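Local coordinates for chitin elicitor-binding protein (PDB 5JCD), which binds chitin oligosaccharides from fungal cell walls as a rice plasma-membrane receptor and helps pass on the signal that starts defence responses, at residues T4-S9 and S135-E140; S15-T20 and H146-V151; A103-Q108 and W129-C134; A162-T167 and L189-P194. All blocks are in the same frame, centred on the assembly; numbering follows the deposited sequence.

In the fold
The chain is the receptor's chitin-binding ectodomain, LysM modules built round a shared mixed sheet. Contacts 1 and 2, whose segments alternate along the sequence, join the N-terminal part to the chain beyond residue 134; their centres lie about 17 Å apart, and D137 touches H146. Contact 3, in LysM 1, is nested inside the loops both close, its centre about 12 Å from that of contact 2. Contact 4 follows within LysM 2 and adjoins contact 2 (centres about 11 Å apart) through neighbouring strands 145-150 and 188-193. Contacts 3 and 4, about 21 Å apart between centres, do not touch. The sheet joins the modules, and disulfides of C5, C136 and C134 tie the chain near contacts 1 and 3.

Contact 1. Residues T4-S9 and S135-E140; sequences TCAVAS and SCDKEE
The carboxylate of D137 and the peptide carbonyl of T4 are flat groups that each take an N-H or O-H from the other of the two segments 4-9 and 135-140. D137 OD1 receives the N-H of A6 on its syn lone pair, in a nearly straight bond of 2.7 Å (174° at the hydrogen). D137 OD2 passes close to C5 CA, at 3.4 Å, and forms a salt bridge with R174 of helix 168-174. The carbonyl of T4 is approached in its own plane by the hydroxyl of S135, whose OG donates to T4 O on a lone pair at 2.8 Å. Because S135 OG stands anti to its backbone nitrogen (chi1 -180°), it also accepts the N-H of D137 at 3.0 Å, forming an ST turn that steadies the aspartate. Two disulfides meet here, C5 with C72 and C136 with C13; C136 is also the second cysteine of a C-S-C sequence whose first, C134, pairs with C70, a cysteine network of the sort that ties together the LysM modules of plant chitin receptors. A leucine in place of D137 would probably leave the N-H of A6 without its acceptor and R174 with D190 but without its second carboxylate partner. C5 SG lies 3.4 Å from C136 N, while V7 turns CG1 toward D137 OD1, 3.8 Å away, and CG2 toward the CB of C136.

Contact 2. Residues S15-T20 and H146-V151; sequences SAILYT and HLAYSV
L18 and Y149 run alongside each other in the same direction, with L18 CD2 3.7 Å from Y149 CE1. CG of L18 is anti to the backbone nitrogen (chi1 -178°), which carries CD2 out to the tyrosine ring, meeting it obliquely; the hydroxyl of Y149 is bonded to E155. L147 adopts a similar extended conformation (chi1 175°), and its CD1 leans over the neighbouring strand, 3.8 Å from A16 CB and 3.6 Å from the backbone N of L18. On the other face of the sheet, I17 turns CG2 rather than its longer branch to A148, with I17 CG2 3.6 Å from A148 CB, and the ring of F104 packs on both residues. At the start of the pair the imidazole of H146 is held by both nitrogens, ND1 to D190 and NE2 to the carbonyl of D137, a setting that would probably favour the protonated ring and fixes its rotation. Water 1 sits at the edge of this ring, in its plane, and links S15 OG to the backbone N of H146. Between the strands run the bonds A16 N to H146 O, A148 N to A16 O and L18 N to A148 O, 2.9 to 3.0 Å long, and water 2 continues the ladder by joining L18 O to S150 N. Strands 12-20 and 145-150 therefore pair in parallel, the latter opening the beta-alpha-alpha-beta unit of LysM 2 and the former apparently that of an N-terminal LysM module, so that one sheet runs from module to module.

Contact 3. Residues A103-Q108 and W129-C134; sequences AFVTYQ and WIPLPC
V105, F104 and P133 carry most of this buried, apolar contact. V105 reaches out with both methyls: CG1 rests 3.3 Å from P131 O and 4.2 Å from P131 CG, while CG2 faces I130 CG2 at 4.3 Å. With CG1 anti to the carbonyl carbon (chi1 -57°), the valine straddles the bend at P131, the centre of an inverse gamma turn in which L132 N bonds weakly to I130 O. The carbonyl of P131 is itself engaged by the side-chain amide of N2, so the valine methyl packs beside an already satisfied oxygen. F104 presents its near end to P133, CB lying 3.9 Å from P133 CD, and its carbonyl O is 3.5 Å from P133 CG. The phenyl ring then leads away from this segment to I17 and A148, joining the contact to the central sheet. Just after V105, T106 caps helix 107-113 with its hydroxyl while its backbone N is bonded to the carboxylate of E109, as in a capping box, and I110 of that helix covers both V105 and I130. The linker between helices 93-100 and 107-113 is thereby laid against the chain leaving strand 127-129. This is the closure of the beta-alpha-alpha-beta fold of LysM 1, beside N114 of the chitin-binding site, whose side chain is about 5 Å from that of P131.

Contact 4. Residues A162-T167 and L189-P194; sequences AKYGVT and LDVPLP
Y164 and L193 bring the two backbones nearest, CA to CA 6.4 Å, where the end of helix 157-163 meets the end of strand 188-193. The helix closes in a Schellman motif: G165, with positive phi (60°), is its C-prime residue, G165 N bonds to A162 O at 3.0 Å, and V166 N bonds back to the carbonyl one residue before A162. V166 is extended again and leads toward helix 168-174, while residues 189-193 stay in the sheet, bonded along strand 145-150. Y164 crosses V191 at about a right angle, its CB 3.8 Å from V191 CG1; that methyl is anti to the backbone nitrogen (chi1 -171°), which sets it against the root of the aromatic ring. L193 CD1 also approaches obliquely, 4.2 Å from Y164 CD1, and the CG of K163 lies over the ring's centre on one face. Beyond the turn, P194 packs its ring carbons against the carbonyl oxygens of the turn, with CG 3.1 Å from G165 O and CD 3.5 Å from Y164 O. V166 CG2 wedges between P192 O, at 3.2 Å, and P194 CD, at 3.7 Å. With methyls, an aromatic ring and proline methylenes meeting carbonyl oxygens, the helix end of LysM 2 is joined to its last strand by shape and apolar burial rather than by polar bonds.

Contact 1. Residues T4-S9 and S135-E140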
# COMPACT_ATOMS: atom_id res chain seq x y z
N THR A 4 1.51 -3.65 11.34
CA THR A 4 1.50 -3.29 12.74
C THR A 4 2.09 -1.88 13.02
O THR A 4 3.00 -1.43 12.33
CB THR A 4 2.24 -4.43 13.50
OG1 THR A 4 1.27 -5.37 14.00
CG2 THR A 4 3.14 -3.93 14.60
N CYS A 5 1.57 -1.20 14.04
CA CYS A 5 2.10 0.09 14.46
C CYS A 5 1.87 0.24 15.96
O CYS A 5 0.75 0.08 16.43
CB CYS A 5 1.41 1.24 13.72
SG CYS A 5 2.10 2.87 14.10
N ALA A 6 2.93 0.58 16.69
CA ALA A 6 2.90 0.55 18.15
C ALA A 6 3.02 1.92 18.84
O ALA A 6 3.08 1.99 20.07
CB ALA A 6 4.01 -0.36 18.65
N VAL A 7 3.04 3.00 18.06
CA VAL A 7 3.16 4.34 18.60
C VAL A 7 1.81 4.88 19.03
O VAL A 7 0.79 4.21 18.86
CB VAL A 7 3.78 5.28 17.57
CG1 VAL A 7 5.15 4.74 17.11
CG2 VAL A 7 2.84 5.43 16.40
N ALA A 8 1.80 6.09 19.58
CA ALA A 8 0.56 6.65 20.12
C ALA A 8 -0.52 6.75 19.06
O ALA A 8 -0.28 7.24 17.94
CB ALA A 8 0.80 8.01 20.74
N SER A 9 -1.70 6.29 19.43
CA SER A 9 -2.86 6.36 18.57
C SER A 9 -3.09 7.79 18.11
O SER A 9 -2.97 8.72 18.89
CB SER A 9 -4.09 5.85 19.31
OG SER A 9 -5.23 6.00 18.50
N SER A 135 2.57 1.93 8.61
CA SER A 135 2.98 2.07 9.99
C SER A 135 3.78 3.34 10.13
O SER A 135 4.30 3.87 9.13
CB SER A 135 3.84 0.88 10.42
OG SER A 135 4.24 1.02 11.78
N CYS A 136 3.91 3.80 11.36
CA CYS A 136 4.81 4.91 11.61
C CYS A 136 5.91 4.46 12.60
O CYS A 136 6.61 5.30 13.15
CB CYS A 136 4.05 6.12 12.14
SG CYS A 136 2.64 6.70 11.11
N ASP A 137 6.02 3.15 12.85
CA ASP A 137 7.04 2.63 13.78
C ASP A 137 8.39 3.01 13.23
O ASP A 137 8.58 3.03 12.01
CB ASP A 137 7.03 1.10 13.87
CG ASP A 137 5.85 0.55 14.65
OD1 ASP A 137 5.31 1.25 15.53
OD2 ASP A 137 5.45 -0.60 14.36
N LYS A 138 9.33 3.32 14.12
CA LYS A 138 10.73 3.46 13.77
C LYS A 138 11.37 2.08 13.56
O LYS A 138 10.81 1.05 13.97
CB LYS A 138 11.46 4.22 14.87
CG LYS A 138 11.11 5.72 14.91
CD LYS A 138 11.66 6.42 16.14
CE LYS A 138 11.13 7.87 16.22
NZ LYS A 138 12.15 8.93 15.91
N GLU A 139 12.50 2.05 12.88
CA GLU A 139 13.25 0.81 12.73
C GLU A 139 14.55 0.88 13.55
O GLU A 139 15.51 1.56 13.16
CB GLU A 139 13.54 0.52 11.25
CG GLU A 139 14.14 -0.86 11.00
CD GLU A 139 13.32 -1.96 11.63
OE1 GLU A 139 13.91 -3.00 12.02
OE2 GLU A 139 12.08 -1.82 11.73
N GLU A 140 14.55 0.18 14.68
CA GLU A 140 15.66 0.22 15.62
C GLU A 140 16.06 1.66 15.97
O GLU A 140 17.24 2.03 15.89
CB GLU A 140 16.86 -0.57 15.09
CG GLU A 140 17.20 -1.83 15.91
CD GLU A 140 16.80 -3.14 15.23
OE1 GLU A 140 17.55 -3.61 14.34
OE2 GLU A 140 15.74 -3.70 15.59

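Contact 2. Residues S15-T20 and H146-V151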
# COMPACT_ATOMS: atom_id res chain seq x y z
N SER A 15 3.64 7.31 4.36
CA SER A 15 3.94 5.93 3.93
C SER A 15 3.70 5.81 2.44
O SER A 15 3.36 6.79 1.77
CB SER A 15 3.02 4.93 4.63
OG SER A 15 3.25 4.85 6.01
N ALA A 16 3.86 4.59 1.92
CA ALA A 16 3.59 4.33 0.50
C ALA A 16 3.22 2.87 0.22
O ALA A 16 3.55 1.98 1.00
CB ALA A 16 4.82 4.72 -0.36
N ILE A 17 2.55 2.64 -0.91
CA ILE A 17 2.50 1.31 -1.51
C ILE A 17 3.24 1.35 -2.83
O ILE A 17 3.20 2.36 -3.53
CB ILE A 17 1.04 0.79 -1.77
CG1 ILE A 17 0.29 1.76 -2.71
CG2 ILE A 17 0.29 0.57 -0.46
CD1 ILE A 17 -1.17 1.32 -3.13
N LEU A 18 3.89 0.26 -3.19
CA LEU A 18 4.40 0.16 -4.55
C LEU A 18 3.26 -0.44 -5.37
O LEU A 18 2.95 -1.64 -5.27
CB LEU A 18 5.67 -0.71 -4.61
CG LEU A 18 6.29 -0.81 -6.00
CD1 LEU A 18 6.81 0.56 -6.48
CD2 LEU A 18 7.38 -1.88 -6.08
N TYR A 19 2.59 0.39 -6.15
CA TYR A 19 1.36 -0.03 -6.82
C TYR A 19 1.63 -0.63 -8.18
O TYR A 19 2.35 -0.04 -8.99
CB TYR A 19 0.40 1.16 -6.97
CG TYR A 19 -0.95 0.83 -7.57
CD1 TYR A 19 -1.82 -0.05 -6.93
CD2 TYR A 19 -1.37 1.43 -8.76
CE1 TYR A 19 -3.06 -0.34 -7.45
CE2 TYR A 19 -2.62 1.14 -9.29
CZ TYR A 19 -3.46 0.25 -8.62
OH TYR A 19 -4.69 -0.07 -9.11
N THR A 20 1.05 -1.81 -8.43
CA THR A 20 1.13 -2.43 -9.75
C THR A 20 -0.14 -2.07 -10.47
O THR A 20 -1.23 -2.47 -10.06
CB THR A 20 1.25 -3.97 -9.68
OG1 THR A 20 2.46 -4.33 -8.99
CG2 THR A 20 1.28 -4.56 -11.10
N HIS A 146 7.60 3.59 5.68
CA HIS A 146 7.11 2.24 5.40
C HIS A 146 6.48 2.07 4.01
O HIS A 146 5.57 2.79 3.62
CB HIS A 146 6.14 1.79 6.48
CG HIS A 146 6.79 1.59 7.80
ND1 HIS A 146 7.28 0.37 8.21
CD2 HIS A 146 7.04 2.46 8.81
CE1 HIS A 146 7.79 0.49 9.43
NE2 HIS A 146 7.65 1.74 9.81
N LEU A 147 7.00 1.10 3.28
CA LEU A 147 6.56 0.80 1.93
C LEU A 147 5.95 -0.59 1.88
O LEU A 147 6.58 -1.57 2.30
CB LEU A 147 7.74 0.84 0.98
CG LEU A 147 7.53 0.44 -0.48
CD1 LEU A 147 6.63 1.44 -1.19
CD2 LEU A 147 8.85 0.29 -1.23
N ALA A 148 4.72 -0.66 1.39
CA ALA A 148 4.03 -1.93 1.18
C ALA A 148 4.48 -2.47 -0.15
O ALA A 148 4.36 -1.79 -1.17
CB ALA A 148 2.52 -1.73 1.18
N TYR A 149 5.01 -3.69 -0.12
CA TYR A 149 5.65 -4.30 -1.29
C TYR A 149 5.08 -5.69 -1.57
O TYR A 149 5.05 -6.55 -0.68
CB TYR A 149 7.14 -4.41 -1.04
CG TYR A 149 7.89 -4.99 -2.18
CD1 TYR A 149 8.28 -4.19 -3.25
CD2 TYR A 149 8.26 -6.34 -2.19
CE1 TYR A 149 8.98 -4.72 -4.33
CE2 TYR A 149 8.97 -6.87 -3.26
CZ TYR A 149 9.32 -6.05 -4.33
OH TYR A 149 10.01 -6.54 -5.38
N SER A 150 4.60 -5.91 -2.81
CA SER A 150 4.11 -7.21 -3.22
C SER A 150 5.22 -8.02 -3.89
O SER A 150 5.69 -7.66 -4.95
CB SER A 150 2.92 -7.05 -4.17
OG SER A 150 2.44 -8.32 -4.60
N VAL A 151 5.59 -9.14 -3.27
CA VAL A 151 6.69 -9.96 -3.77
C VAL A 151 6.42 -10.49 -5.19
O VAL A 151 5.36 -11.06 -5.50
CB VAL A 151 6.94 -11.17 -2.84
CG1 VAL A 151 7.92 -12.12 -3.48
CG2 VAL A 151 7.43 -10.73 -1.45
O HOH W 1 5.87 5.49 6.90
O HOH W 2 4.41 -4.17 -5.10

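Contact 3. Residues A103-Q108 and W129-C134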
# COMPACT_ATOMS: atom_id res chain seq x y z
N ALA A 103 -4.30 -6.80 -3.74
CA ALA A 103 -4.43 -7.56 -2.49
C ALA A 103 -3.58 -6.99 -1.35
O ALA A 103 -3.18 -7.73 -0.44
CB ALA A 103 -4.11 -9.05 -2.72
N PHE A 104 -3.33 -5.68 -1.36
CA PHE A 104 -2.69 -5.05 -0.20
C PHE A 104 -3.59 -5.11 1.01
O PHE A 104 -3.13 -5.00 2.14
CB PHE A 104 -2.28 -3.58 -0.47
CG PHE A 104 -1.00 -3.45 -1.23
CD1 PHE A 104 0.17 -4.00 -0.73
CD2 PHE A 104 -0.96 -2.75 -2.43
CE1 PHE A 104 1.38 -3.88 -1.43
CE2 PHE A 104 0.23 -2.63 -3.13
CZ PHE A 104 1.41 -3.20 -2.63
N VAL A 105 -4.89 -5.26 0.78
CA VAL A 105 -5.84 -5.54 1.85
C VAL A 105 -6.65 -6.79 1.53
O VAL A 105 -6.80 -7.14 0.35
CB VAL A 105 -6.82 -4.38 2.05
CG1 VAL A 105 -6.05 -3.09 2.34
CG2 VAL A 105 -7.70 -4.21 0.81
N THR A 106 -7.20 -7.44 2.55
CA THR A 106 -8.17 -8.52 2.30
C THR A 106 -9.58 -7.97 2.36
O THR A 106 -9.80 -6.86 2.86
CB THR A 106 -8.09 -9.60 3.36
OG1 THR A 106 -8.50 -9.04 4.62
CG2 THR A 106 -6.68 -10.11 3.48
N TYR A 107 -10.54 -8.74 1.86
CA TYR A 107 -11.93 -8.29 1.86
C TYR A 107 -12.45 -8.16 3.29
O TYR A 107 -13.30 -7.32 3.58
CB TYR A 107 -12.83 -9.19 0.99
CG TYR A 107 -13.07 -10.56 1.59
CD1 TYR A 107 -14.02 -10.76 2.58
CD2 TYR A 107 -12.34 -11.66 1.16
CE1 TYR A 107 -14.23 -12.01 3.14
CE2 TYR A 107 -12.54 -12.91 1.71
CZ TYR A 107 -13.49 -13.08 2.69
OH TYR A 107 -13.70 -14.32 3.24
N GLN A 108 -11.89 -8.99 4.18
CA GLN A 108 -12.18 -8.90 5.61
C GLN A 108 -11.77 -7.54 6.16
O GLN A 108 -12.53 -6.91 6.90
CB GLN A 108 -11.40 -9.97 6.38
CG GLN A 108 -11.73 -11.42 6.09
CD GLN A 108 -10.93 -12.00 4.94
OE1 GLN A 108 -10.63 -11.31 3.97
NE2 GLN A 108 -10.53 -13.26 5.07
N TRP A 129 -14.00 2.97 2.30
CA TRP A 129 -12.65 3.36 2.71
C TRP A 129 -11.73 2.16 2.56
O TRP A 129 -11.96 1.14 3.19
CB TRP A 129 -12.63 3.82 4.17
CG TRP A 129 -11.24 4.00 4.74
CD1 TRP A 129 -10.13 4.45 4.07
CD2 TRP A 129 -10.80 3.68 6.07
NE1 TRP A 129 -9.04 4.46 4.91
CE2 TRP A 129 -9.42 3.99 6.14
CE3 TRP A 129 -11.44 3.17 7.21
CZ2 TRP A 129 -8.66 3.81 7.31
CZ3 TRP A 129 -10.69 3.00 8.38
CH2 TRP A 129 -9.30 3.31 8.42
N ILE A 130 -10.69 2.29 1.75
CA ILE A 130 -9.72 1.22 1.60
C ILE A 130 -8.52 1.46 2.54
O ILE A 130 -7.74 2.39 2.33
CB ILE A 130 -9.22 1.14 0.13
CG1 ILE A 130 -10.41 1.07 -0.84
CG2 ILE A 130 -8.26 -0.02 -0.06
CD1 ILE A 130 -11.33 -0.14 -0.65
N PRO A 131 -8.36 0.63 3.57
CA PRO A 131 -7.28 0.82 4.54
C PRO A 131 -5.93 0.24 4.08
O PRO A 131 -5.53 -0.80 4.59
CB PRO A 131 -7.76 0.04 5.75
CG PRO A 131 -8.53 -1.12 5.14
CD PRO A 131 -9.19 -0.55 3.90
N LEU A 132 -5.25 0.89 3.16
CA LEU A 132 -3.90 0.46 2.77
C LEU A 132 -2.98 0.31 3.98
O LEU A 132 -2.98 1.14 4.91
CB LEU A 132 -3.29 1.45 1.78
CG LEU A 132 -4.18 1.72 0.56
CD1 LEU A 132 -3.62 2.85 -0.26
CD2 LEU A 132 -4.27 0.45 -0.29
N PRO A 133 -2.20 -0.77 3.99
CA PRO A 133 -1.36 -1.06 5.16
C PRO A 133 -0.15 -0.13 5.29
O PRO A 133 0.54 0.20 4.31
CB PRO A 133 -0.92 -2.50 4.91
CG PRO A 133 -0.87 -2.61 3.42
CD PRO A 133 -1.93 -1.70 2.88
N CYS A 134 0.12 0.29 6.52
CA CYS A 134 1.20 1.21 6.78
C CYS A 134 1.56 1.16 8.24
O CYS A 134 0.95 0.43 9.02
CB CYS A 134 0.81 2.65 6.38
SG CYS A 134 -0.64 3.35 7.25

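Contact 4. Residues A162-T167 and L189-P194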
# COMPACT_ATOMS: atom_id res chain seq x y z
N ALA A 162 18.13 -5.65 -0.35
CA ALA A 162 19.24 -4.88 -0.91
C ALA A 162 18.73 -3.78 -1.80
O ALA A 162 19.20 -2.65 -1.72
CB ALA A 162 20.22 -5.77 -1.68
N LYS A 163 17.77 -4.09 -2.66
CA LYS A 163 17.20 -3.07 -3.53
C LYS A 163 16.66 -1.87 -2.72
O LYS A 163 16.64 -0.75 -3.20
CB LYS A 163 16.12 -3.63 -4.48
CG LYS A 163 15.40 -2.47 -5.17
CD LYS A 163 14.66 -2.74 -6.45
CE LYS A 163 14.41 -1.36 -7.10
NZ LYS A 163 13.80 -1.39 -8.46
N TYR A 164 16.20 -2.10 -1.49
CA TYR A 164 15.65 -1.00 -0.71
C TYR A 164 16.59 -0.49 0.36
O TYR A 164 16.17 0.20 1.29
CB TYR A 164 14.25 -1.34 -0.16
CG TYR A 164 13.25 -1.40 -1.29
CD1 TYR A 164 12.94 -0.25 -2.01
CD2 TYR A 164 12.66 -2.60 -1.68
CE1 TYR A 164 12.06 -0.29 -3.08
CE2 TYR A 164 11.76 -2.66 -2.75
CZ TYR A 164 11.47 -1.50 -3.44
OH TYR A 164 10.61 -1.55 -4.50
N GLY A 165 17.87 -0.86 0.24
CA GLY A 165 18.92 -0.33 1.11
C GLY A 165 18.61 -0.70 2.54
O GLY A 165 18.74 0.10 3.47
N VAL A 166 18.18 -1.93 2.70
CA VAL A 166 17.81 -2.43 3.98
C VAL A 166 18.52 -3.75 4.21
O VAL A 166 18.90 -4.44 3.27
CB VAL A 166 16.26 -2.54 4.07
CG1 VAL A 166 15.80 -3.81 4.73
CG2 VAL A 166 15.69 -1.31 4.73
N THR A 167 18.79 -4.05 5.47
CA THR A 167 19.36 -5.33 5.84
C THR A 167 18.33 -6.45 5.70
O THR A 167 17.15 -6.28 6.03
CB THR A 167 19.93 -5.25 7.28
OG1 THR A 167 21.36 -5.21 7.20
CG2 THR A 167 19.55 -6.45 8.08
N LEU A 189 4.91 -7.41 1.84
CA LEU A 189 5.94 -7.09 2.81
C LEU A 189 5.90 -5.61 3.25
O LEU A 189 5.67 -4.71 2.44
CB LEU A 189 7.31 -7.41 2.20
CG LEU A 189 7.65 -8.87 1.83
CD1 LEU A 189 9.09 -9.00 1.33
CD2 LEU A 189 7.47 -9.78 3.01
N ASP A 190 6.16 -5.38 4.53
CA ASP A 190 6.35 -4.06 5.11
C ASP A 190 7.85 -3.76 5.06
O ASP A 190 8.61 -4.32 5.83
CB ASP A 190 5.87 -4.05 6.57
CG ASP A 190 6.17 -2.72 7.31
OD1 ASP A 190 6.78 -1.80 6.72
OD2 ASP A 190 5.81 -2.60 8.50
N VAL A 191 8.24 -2.90 4.13
CA VAL A 191 9.65 -2.55 3.94
C VAL A 191 10.01 -1.20 4.58
O VAL A 191 9.54 -0.15 4.14
CB VAL A 191 9.97 -2.48 2.45
CG1 VAL A 191 11.45 -2.34 2.24
CG2 VAL A 191 9.49 -3.75 1.78
N PRO A 192 10.81 -1.23 5.65
CA PRO A 192 11.14 0.05 6.29
C PRO A 192 12.28 0.81 5.59
O PRO A 192 13.45 0.59 5.90
CB PRO A 192 11.54 -0.36 7.71
CG PRO A 192 11.84 -1.82 7.65
CD PRO A 192 11.50 -2.35 6.30
N LEU A 193 11.93 1.70 4.67
CA LEU A 193 12.92 2.48 3.93
C LEU A 193 13.65 3.44 4.87
O LEU A 193 13.01 4.28 5.52
CB LEU A 193 12.29 3.27 2.78
CG LEU A 193 11.94 2.61 1.46
CD1 LEU A 193 11.38 1.21 1.64
CD2 LEU A 193 10.97 3.48 0.67
N PRO A 194 14.99 3.31 4.92
CA PRO A 194 15.92 4.05 5.78
C PRO A 194 15.69 5.53 5.62
O PRO A 194 15.84 6.29 6.59
CB PRO A 194 17.30 3.68 5.24
CG PRO A 194 17.11 2.70 4.17
CD PRO A 194 15.67 2.35 4.03